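Local coordinates for protein possible metal-dependent hydrolase (Veillonella parvula, PDB 3RPC) that probably hydrolyses an as yet unidentified substrate at a pair of zinc ions, as a member of the metallo-beta-lactamase superfamily, at residues V225-V230 with V253-D258; T8-R11 with G15-T18; S202-T207 with N231-S236. All coordinates share one frame; numbering follows the deposited sequence.

How the interactions relate
From the N terminus, interaction 2 comes first: it closes the tight hairpin of strands 6-11 and 14-19, and its two segments are done before the others begin. Interaction 3 joins the loop ahead of helix 207-216 to the loop ahead of helix 237-246. Interaction 1 starts within that span, at 225-230, and ends beyond it at 253-258, so the two cross along the chain. Both share the loop that follows strand 221-225; Met-227 CG packs on Thr-235 O and His-226 on Ile-204. Interaction 1 also leans on interaction 2, Val-225 meeting His-9, and so links the two sheets, whereas interactions 2 and 3 do not touch.

Interaction 1: residues V225-V230 with V253-D258; sequences VHMDTV and VAVPED. With ZN (zinc ion), chain F.
Val-225 and Pro-256 meet through CG1 and CG, 4.1 Å apart, the two side chains set at a slant to each other. A second apolar contact joins the selenomethionine Met-227 to Val-255, its CE lying 4.1 Å from Val-255 CG1, with the two side chains nearly at right angles. A bend at the last torsion of Met-227 (chi3 -78°) turns this methyl group to the valine. No direct hydrogen bond spans the segments; two waters do so instead. Water 1 lies between Met-227 O and Asp-258 OD1, 2.7 Å from the latter, and water 2 lies between Asp-228 O and Asp-258 OD2, so each carboxylate oxygen has its own bridge. Residues 225-230 leave the end of strand 221-225, which lies between strands 186-190 and 253-254 in the sheet, and this is where a metallo-beta-lactamase fold carries a metal ligand: His-226 NE2 binds a zinc ion at 2.3 Å, with Asp-76, His-77 and Asp-168 completing the protein ligands and waters 3 and 4 alongside. Beyond the histidine the loop is braced by Thr-229, whose OG1 donates to Met-227 O at 2.9 Å from above the carbonyl plane (40° out of it), an oxygen that water 1 also approaches. Further out, Arg-237 forms salt bridges with both Asp-228 and Asp-258, probably easing the like charges of the two carboxylates, while Arg-241 pairs with Glu-257.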
loop_
_atom_site.group_PDB
_atom_site.type_symbol
_atom_site.label_atom_id
_atom_site.label_comp_id
_atom_site.label_asym_id
_atom_site.label_seq_id
_atom_site.Cartn_x
_atom_site.Cartn_y
_atom_site.Cartn_z
ATOM N N VAL A 225 18.611 10.947 5.140
ATOM C CA VAL A 225 18.379 12.295 4.626
ATOM C C VAL A 225 17.074 12.888 5.179
ATOM O O VAL A 225 16.545 12.387 6.175
ATOM C CB VAL A 225 18.384 12.317 3.075
ATOM C CG1 VAL A 225 19.741 11.843 2.547
ATOM C CG2 VAL A 225 17.256 11.459 2.508
ATOM N N HIS A 226 16.565 13.944 4.544
ATOM C CA HIS A 226 15.326 14.616 4.963
ATOM C C HIS A 226 15.500 15.327 6.311
ATOM O O HIS A 226 14.603 15.334 7.152
ATOM C CB HIS A 226 14.139 13.626 4.989
ATOM C CG HIS A 226 12.795 14.274 4.820
ATOM N ND1 HIS A 226 12.311 15.223 5.693
ATOM C CD2 HIS A 226 11.822 14.091 3.891
ATOM C CE1 HIS A 226 11.107 15.609 5.305
ATOM N NE2 HIS A 226 10.787 14.936 4.214
HETATM N N MSE A 227 16.655 15.964 6.495
HETATM C CA MSE A 227 16.951 16.629 7.758
HETATM C C MSE A 227 17.454 18.061 7.599
HETATM O O MSE A 227 17.893 18.468 6.518
HETATM C CB MSE A 227 17.978 15.815 8.545
HETATM C CG MSE A 227 17.395 14.498 9.046
HETATM SE SE MSE A 227 18.665 13.309 9.920
HETATM C CE MSE A 227 19.539 12.613 8.330
ATOM N N ASP A 228 17.366 18.798 8.705
ATOM C CA ASP A 228 17.975 20.118 8.841
ATOM C C ASP A 228 17.512 21.097 7.757
ATOM O O ASP A 228 18.275 21.985 7.359
ATOM C CB ASP A 228 19.507 20.012 8.815
ATOM C CG ASP A 228 20.079 19.119 9.919
ATOM O OD1 ASP A 228 19.336 18.674 10.802
ATOM O OD2 ASP A 228 21.304 18.864 9.886
ATOM N N THR A 229 16.276 20.958 7.290
ATOM C CA THR A 229 15.772 21.815 6.214
ATOM C C THR A 229 14.371 22.364 6.491
ATOM O O THR A 229 14.174 23.587 6.513
ATOM C CB THR A 229 15.761 21.077 4.862
ATOM O OG1 THR A 229 17.048 20.493 4.624
ATOM C CG2 THR A 229 15.428 22.052 3.722
ATOM N N VAL A 230 13.395 21.477 6.674
ATOM C CA VAL A 230 12.040 21.930 6.968
ATOM C C VAL A 230 11.885 22.142 8.472
ATOM O O VAL A 230 12.736 21.717 9.258
ATOM C CB VAL A 230 10.936 20.990 6.405
ATOM C CG1 VAL A 230 10.997 20.945 4.872
ATOM C CG2 VAL A 230 11.021 19.582 6.990
ATOM N N VAL A 253 25.665 3.359 8.245
ATOM C CA VAL A 253 24.780 4.502 8.027
ATOM C C VAL A 253 25.548 5.778 7.706
ATOM O O VAL A 253 26.335 6.265 8.531
ATOM C CB VAL A 253 23.917 4.790 9.270
ATOM C CG1 VAL A 253 22.954 5.952 8.986
ATOM C CG2 VAL A 253 23.149 3.530 9.687
ATOM N N ALA A 254 25.308 6.316 6.512
ATOM C CA ALA A 254 25.886 7.596 6.110
ATOM C C ALA A 254 24.889 8.712 6.386
ATOM O O ALA A 254 23.676 8.533 6.226
ATOM C CB ALA A 254 26.249 7.572 4.639
ATOM N N VAL A 255 25.405 9.860 6.806
ATOM C CA VAL A 255 24.594 11.057 7.003
ATOM C C VAL A 255 25.230 12.167 6.173
ATOM O O VAL A 255 26.017 12.966 6.686
ATOM C CB VAL A 255 24.541 11.469 8.486
ATOM C CG1 VAL A 255 23.580 12.629 8.685
ATOM C CG2 VAL A 255 24.139 10.277 9.357
ATOM N N PRO A 256 24.915 12.207 4.872
ATOM C CA PRO A 256 25.642 13.157 4.019
ATOM C C PRO A 256 25.270 14.606 4.287
ATOM O O PRO A 256 24.126 14.913 4.615
ATOM C CB PRO A 256 25.203 12.764 2.606
ATOM C CG PRO A 256 23.826 12.149 2.818
ATOM C CD PRO A 256 23.981 11.370 4.104
ATOM N N GLU A 257 26.249 15.494 4.138
ATOM C CA GLU A 257 25.973 16.916 4.154
ATOM C C GLU A 257 25.280 17.313 2.855
ATOM O O GLU A 257 25.348 16.603 1.850
ATOM C CB GLU A 257 27.275 17.705 4.280
ATOM C CG GLU A 257 28.061 17.413 5.547
ATOM C CD GLU A 257 27.346 17.847 6.808
ATOM O OE1 GLU A 257 26.488 18.744 6.751
ATOM O OE2 GLU A 257 27.643 17.280 7.880
ATOM N N ASP A 258 24.625 18.464 2.878
ATOM C CA ASP A 258 24.071 19.021 1.655
ATOM C C ASP A 258 25.216 19.229 0.676
ATOM O O ASP A 258 26.200 19.892 1.015
ATOM C CB ASP A 258 23.393 20.357 1.946
ATOM C CG ASP A 258 22.083 20.208 2.717
ATOM O OD1 ASP A 258 21.662 19.063 3.010
ATOM O OD2 ASP A 258 21.457 21.251 3.013
HETATM ZN ZN ZN F . 8.714 15.165 3.332
HETATM O O HOH W 1 19.367 18.176 4.080
HETATM O O HOH W 2 20.391 20.857 5.494
HETATM O O HOH W 3 6.604 16.039 3.025
HETATM O O HOH W 4 7.899 15.244 5.760
#

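Interaction 2: residues T8-R11 with G15-T18; sequences THIR and GKLT
Lys-16 and Thr-8 form an antiparallel hydrogen-bonded pair, each giving its N-H to the other's carbonyl. Thr-8 N reaches Lys-16 O at 2.9 Å, and Lys-16 N returns to Thr-8 O at 2.9 Å; both bonds are nearly straight (170° and 167°). The side chains of this pair rise from the same face of the sheet. Lys-16 then carries its amine away to Leu-61 O, while its aliphatic part passes Ile-10, CD lying 4.2 Å from Ile-10 CD1. Gly-15 sits in the next, non-hydrogen-bonded pair, opposite His-9. Ile-10 uses CG1, anti to its own carbonyl carbon (chi1 -58°), to lie 3.9 Å from Gly-15 CA. Water 5 extends the polar side: it donates to Lys-16 O at 2.9 Å and hydrogen-bonds Thr-18 OG1, with a weak link to Thr-8 OG1, whose stronger partner is Thr-261. Toward the turn Ile-10 and Arg-11 both face Thr-14, a classic beta bulge, which interrupts the regular pairing near the turn. Lys-16 O thus takes two donors, one from the backbone and one from water, and the register here rests on main-chain bonds, with apolar contact from isoleucine and the lysine methylenes alongside.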
loop_
_atom_site.group_PDB
_atom_site.type_symbol
_atom_site.label_atom_id
_atom_site.label_comp_id
_atom_site.label_asym_id
_atom_site.label_seq_id
_atom_site.Cartn_x
_atom_site.Cartn_y
_atom_site.Cartn_z
ATOM N N THR A 8 24.374 12.051 -4.929
ATOM C CA THR A 8 24.759 13.358 -4.432
ATOM C C THR A 8 23.592 13.945 -3.667
ATOM O O THR A 8 22.533 14.217 -4.241
ATOM C CB THR A 8 25.137 14.312 -5.575
ATOM O OG1 THR A 8 26.294 13.806 -6.258
ATOM C CG2 THR A 8 25.441 15.691 -5.018
ATOM N N HIS A 9 23.765 14.131 -2.365
ATOM C CA HIS A 9 22.695 14.734 -1.604
ATOM C C HIS A 9 22.624 16.228 -1.876
ATOM O O HIS A 9 23.659 16.879 -1.973
ATOM C CB HIS A 9 22.835 14.500 -0.106
ATOM C CG HIS A 9 21.591 14.867 0.619
ATOM N ND1 HIS A 9 20.365 14.363 0.245
ATOM C CD2 HIS A 9 21.356 15.742 1.626
ATOM C CE1 HIS A 9 19.429 14.887 1.012
ATOM N NE2 HIS A 9 20.002 15.725 1.857
ATOM N N ILE A 10 21.415 16.769 -2.018
ATOM C CA ILE A 10 21.262 18.211 -2.259
ATOM C C ILE A 10 20.747 18.918 -1.000
ATOM O O ILE A 10 21.479 19.678 -0.368
ATOM C CB ILE A 10 20.382 18.516 -3.494
ATOM C CG1 ILE A 10 20.980 17.866 -4.748
ATOM C CG2 ILE A 10 20.244 20.030 -3.700
ATOM C CD1 ILE A 10 22.380 18.333 -5.089
ATOM N N ARG A 11 19.506 18.642 -0.609
ATOM C CA ARG A 11 18.929 19.319 0.553
ATOM C C ARG A 11 17.588 18.679 0.874
ATOM O O ARG A 11 16.794 18.474 -0.018
ATOM C CB ARG A 11 18.746 20.819 0.275
ATOM C CG ARG A 11 18.323 21.613 1.528
ATOM C CD ARG A 11 18.039 23.089 1.204
ATOM N NE ARG A 11 16.954 23.222 0.239
ATOM C CZ ARG A 11 16.567 24.375 -0.304
ATOM N NH1 ARG A 11 17.165 25.512 0.035
ATOM N NH2 ARG A 11 15.572 24.393 -1.188
ATOM N N GLY A 15 17.927 15.020 -4.046
ATOM C CA GLY A 15 19.228 14.447 -4.342
ATOM C C GLY A 15 19.339 14.128 -5.815
ATOM O O GLY A 15 18.349 14.203 -6.540
ATOM N N LYS A 16 20.544 13.792 -6.260
ATOM C CA LYS A 16 20.761 13.349 -7.631
ATOM C C LYS A 16 21.372 11.954 -7.592
ATOM O O LYS A 16 22.466 11.758 -7.048
ATOM C CB LYS A 16 21.670 14.327 -8.391
ATOM C CG LYS A 16 21.050 15.714 -8.584
ATOM C CD LYS A 16 22.088 16.765 -9.028
ATOM C CE LYS A 16 22.604 16.503 -10.423
ATOM N NZ LYS A 16 23.527 17.613 -10.823
ATOM N N LEU A 17 20.639 10.987 -8.141
ATOM C CA LEU A 17 21.067 9.601 -8.164
ATOM C C LEU A 17 21.538 9.267 -9.561
ATOM O O LEU A 17 20.761 9.314 -10.515
ATOM C CB LEU A 17 19.908 8.678 -7.774
ATOM C CG LEU A 17 20.177 7.173 -7.843
ATOM C CD1 LEU A 17 21.255 6.784 -6.833
ATOM C CD2 LEU A 17 18.898 6.372 -7.587
ATOM N N THR A 18 22.816 8.937 -9.690
ATOM C CA THR A 18 23.355 8.591 -11.003
ATOM C C THR A 18 23.579 7.101 -11.048
ATOM O O THR A 18 24.240 6.539 -10.178
ATOM C CB THR A 18 24.693 9.290 -11.294
ATOM O OG1 THR A 18 24.519 10.714 -11.260
ATOM C CG2 THR A 18 25.210 8.878 -12.674
HETATM O O HOH W 5 24.763 12.059 -8.848
#

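Interaction 3: residues S202-T207 with N231-S236; sequences SIIMGT and NHTATS
Ile-203 and His-232 make the first of three van der Waals contacts between these loops, Ile-203 CD1 standing 4.1 Å from His-232 NE2. The isoleucine side chain meets the imidazole at about a right angle, its methyl oblique to the ring. CG1 of Ile-203 is held between the backbone N and the carbonyl carbon (chi1 59°), and from there the extended chain carries CD1 to the histidine. Ile-204 CD1 comes to 4.4 Å from Thr-233 CG2. Thr-207 and Thr-235 close the series with CG2 methyls 4.2 Å apart. The two loops run in roughly the same direction, 20° apart, and the three touches follow one another in sequence order on both. Polar contact across the pair is through water: water 6 accepts from Thr-207 N at 3.0 Å and hydrogen-bonds Thr-235 OG1 at 2.8 Å. Within 202-207, Ser-202 OG accepts from Ile-204 N at 3.0 Å in an ST turn. The metal centre is close: Ile-203 O is hydrogen-bonded to ND1 of the zinc ligand His-132, and the side chain of Ile-204 is about 5 Å from a zinc ion. Gly-206 and Ser-236 take the N-cap positions of helices 207-216 and 237-246, the serine capping with its side chain, and Thr-207 and Thr-235 both pack on Val-240 of the latter, so this end of the contact lies where the two helices begin, after strands 186-190 and 221-225.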
loop_
_atom_site.group_PDB
_atom_site.type_symbol
_atom_site.label_atom_id
_atom_site.label_comp_id
_atom_site.label_asym_id
_atom_site.label_seq_id
_atom_site.Cartn_x
_atom_site.Cartn_y
_atom_site.Cartn_z
ATOM N N SER A 202 5.486 10.094 14.340
ATOM C CA SER A 202 5.939 10.891 13.197
ATOM C C SER A 202 5.218 10.498 11.914
ATOM O O SER A 202 4.687 9.396 11.793
ATOM C CB SER A 202 7.453 10.738 13.027
ATOM O OG SER A 202 7.945 11.413 11.875
ATOM N N ILE A 203 5.200 11.411 10.955
ATOM C CA ILE A 203 4.726 11.088 9.613
ATOM C C ILE A 203 5.798 10.463 8.725
ATOM O O ILE A 203 5.496 10.031 7.614
ATOM C CB ILE A 203 4.154 12.324 8.905
ATOM C CG1 ILE A 203 5.221 13.424 8.814
ATOM C CG2 ILE A 203 2.901 12.810 9.637
ATOM C CD1 ILE A 203 4.797 14.645 7.987
ATOM N N ILE A 204 7.050 10.453 9.179
ATOM C CA ILE A 204 8.112 9.768 8.451
ATOM C C ILE A 204 8.933 8.957 9.446
ATOM O O ILE A 204 8.454 8.647 10.537
ATOM C CB ILE A 204 9.011 10.728 7.615
ATOM C CG1 ILE A 204 9.652 11.814 8.484
ATOM C CG2 ILE A 204 8.188 11.391 6.502
ATOM C CD1 ILE A 204 10.677 12.704 7.731
HETATM N N MSE A 205 10.145 8.589 9.066
HETATM C CA MSE A 205 11.007 7.782 9.931
HETATM C C MSE A 205 11.952 8.614 10.806
HETATM O O MSE A 205 12.062 9.833 10.648
HETATM C CB MSE A 205 11.805 6.793 9.080
HETATM C CG MSE A 205 10.948 5.652 8.555
HETATM SE SE MSE A 205 11.865 4.627 7.197
HETATM C CE MSE A 205 10.502 3.275 6.924
ATOM N N GLY A 206 12.599 7.940 11.757
ATOM C CA GLY A 206 13.606 8.543 12.613
ATOM C C GLY A 206 14.659 7.523 13.008
ATOM O O GLY A 206 14.874 6.527 12.311
ATOM N N THR A 207 15.317 7.755 14.141
ATOM C CA THR A 207 16.417 6.894 14.554
ATOM C C THR A 207 15.995 5.441 14.810
ATOM O O THR A 207 16.751 4.520 14.497
ATOM C CB THR A 207 17.148 7.447 15.788
ATOM O OG1 THR A 207 16.189 7.764 16.804
ATOM C CG2 THR A 207 17.943 8.700 15.417
ATOM N N ASN A 231 10.820 22.827 8.869
ATOM C CA ASN A 231 10.697 23.246 10.261
ATOM C C ASN A 231 10.370 22.117 11.220
ATOM O O ASN A 231 10.793 22.159 12.380
ATOM C CB ASN A 231 9.636 24.330 10.416
ATOM C CG ASN A 231 8.259 23.834 10.045
ATOM O OD1 ASN A 231 7.930 23.738 8.868
ATOM N ND2 ASN A 231 7.447 23.492 11.047
ATOM N N HIS A 232 9.600 21.130 10.759
ATOM C CA HIS A 232 8.997 20.169 11.686
ATOM C C HIS A 232 9.737 18.846 11.862
ATOM O O HIS A 232 9.276 17.980 12.601
ATOM C CB HIS A 232 7.512 19.928 11.365
ATOM C CG HIS A 232 7.254 19.346 10.008
ATOM N ND1 HIS A 232 8.132 19.481 8.953
ATOM C CD2 HIS A 232 6.198 18.644 9.528
ATOM C CE1 HIS A 232 7.634 18.880 7.885
ATOM N NE2 HIS A 232 6.460 18.367 8.206
ATOM N N THR A 233 10.892 18.707 11.220
ATOM C CA THR A 233 11.708 17.512 11.394
ATOM C C THR A 233 12.460 17.595 12.727
ATOM O O THR A 233 13.464 18.320 12.855
ATOM C CB THR A 233 12.659 17.298 10.203
ATOM O OG1 THR A 233 13.182 18.564 9.754
ATOM C CG2 THR A 233 11.893 16.694 9.060
ATOM N N ALA A 234 11.948 16.860 13.709
ATOM C CA ALA A 234 12.408 16.936 15.090
ATOM C C ALA A 234 13.685 16.152 15.346
ATOM O O ALA A 234 14.252 16.223 16.435
ATOM C CB ALA A 234 11.305 16.454 16.009
ATOM N N THR A 235 14.141 15.411 14.345
ATOM C CA THR A 235 15.391 14.668 14.442
ATOM C C THR A 235 16.378 15.253 13.436
ATOM O O THR A 235 16.106 15.282 12.229
ATOM C CB THR A 235 15.177 13.184 14.164
ATOM O OG1 THR A 235 14.365 12.625 15.212
ATOM C CG2 THR A 235 16.512 12.441 14.092
ATOM N N SER A 236 17.520 15.716 13.939
ATOM C CA SER A 236 18.521 16.424 13.143
ATOM C C SER A 236 19.670 15.501 12.744
ATOM O O SER A 236 19.766 14.375 13.223
ATOM C CB SER A 236 19.095 17.565 13.980
ATOM O OG SER A 236 19.786 17.039 15.106
HETATM O O HOH W 6 14.013 9.899 15.693
#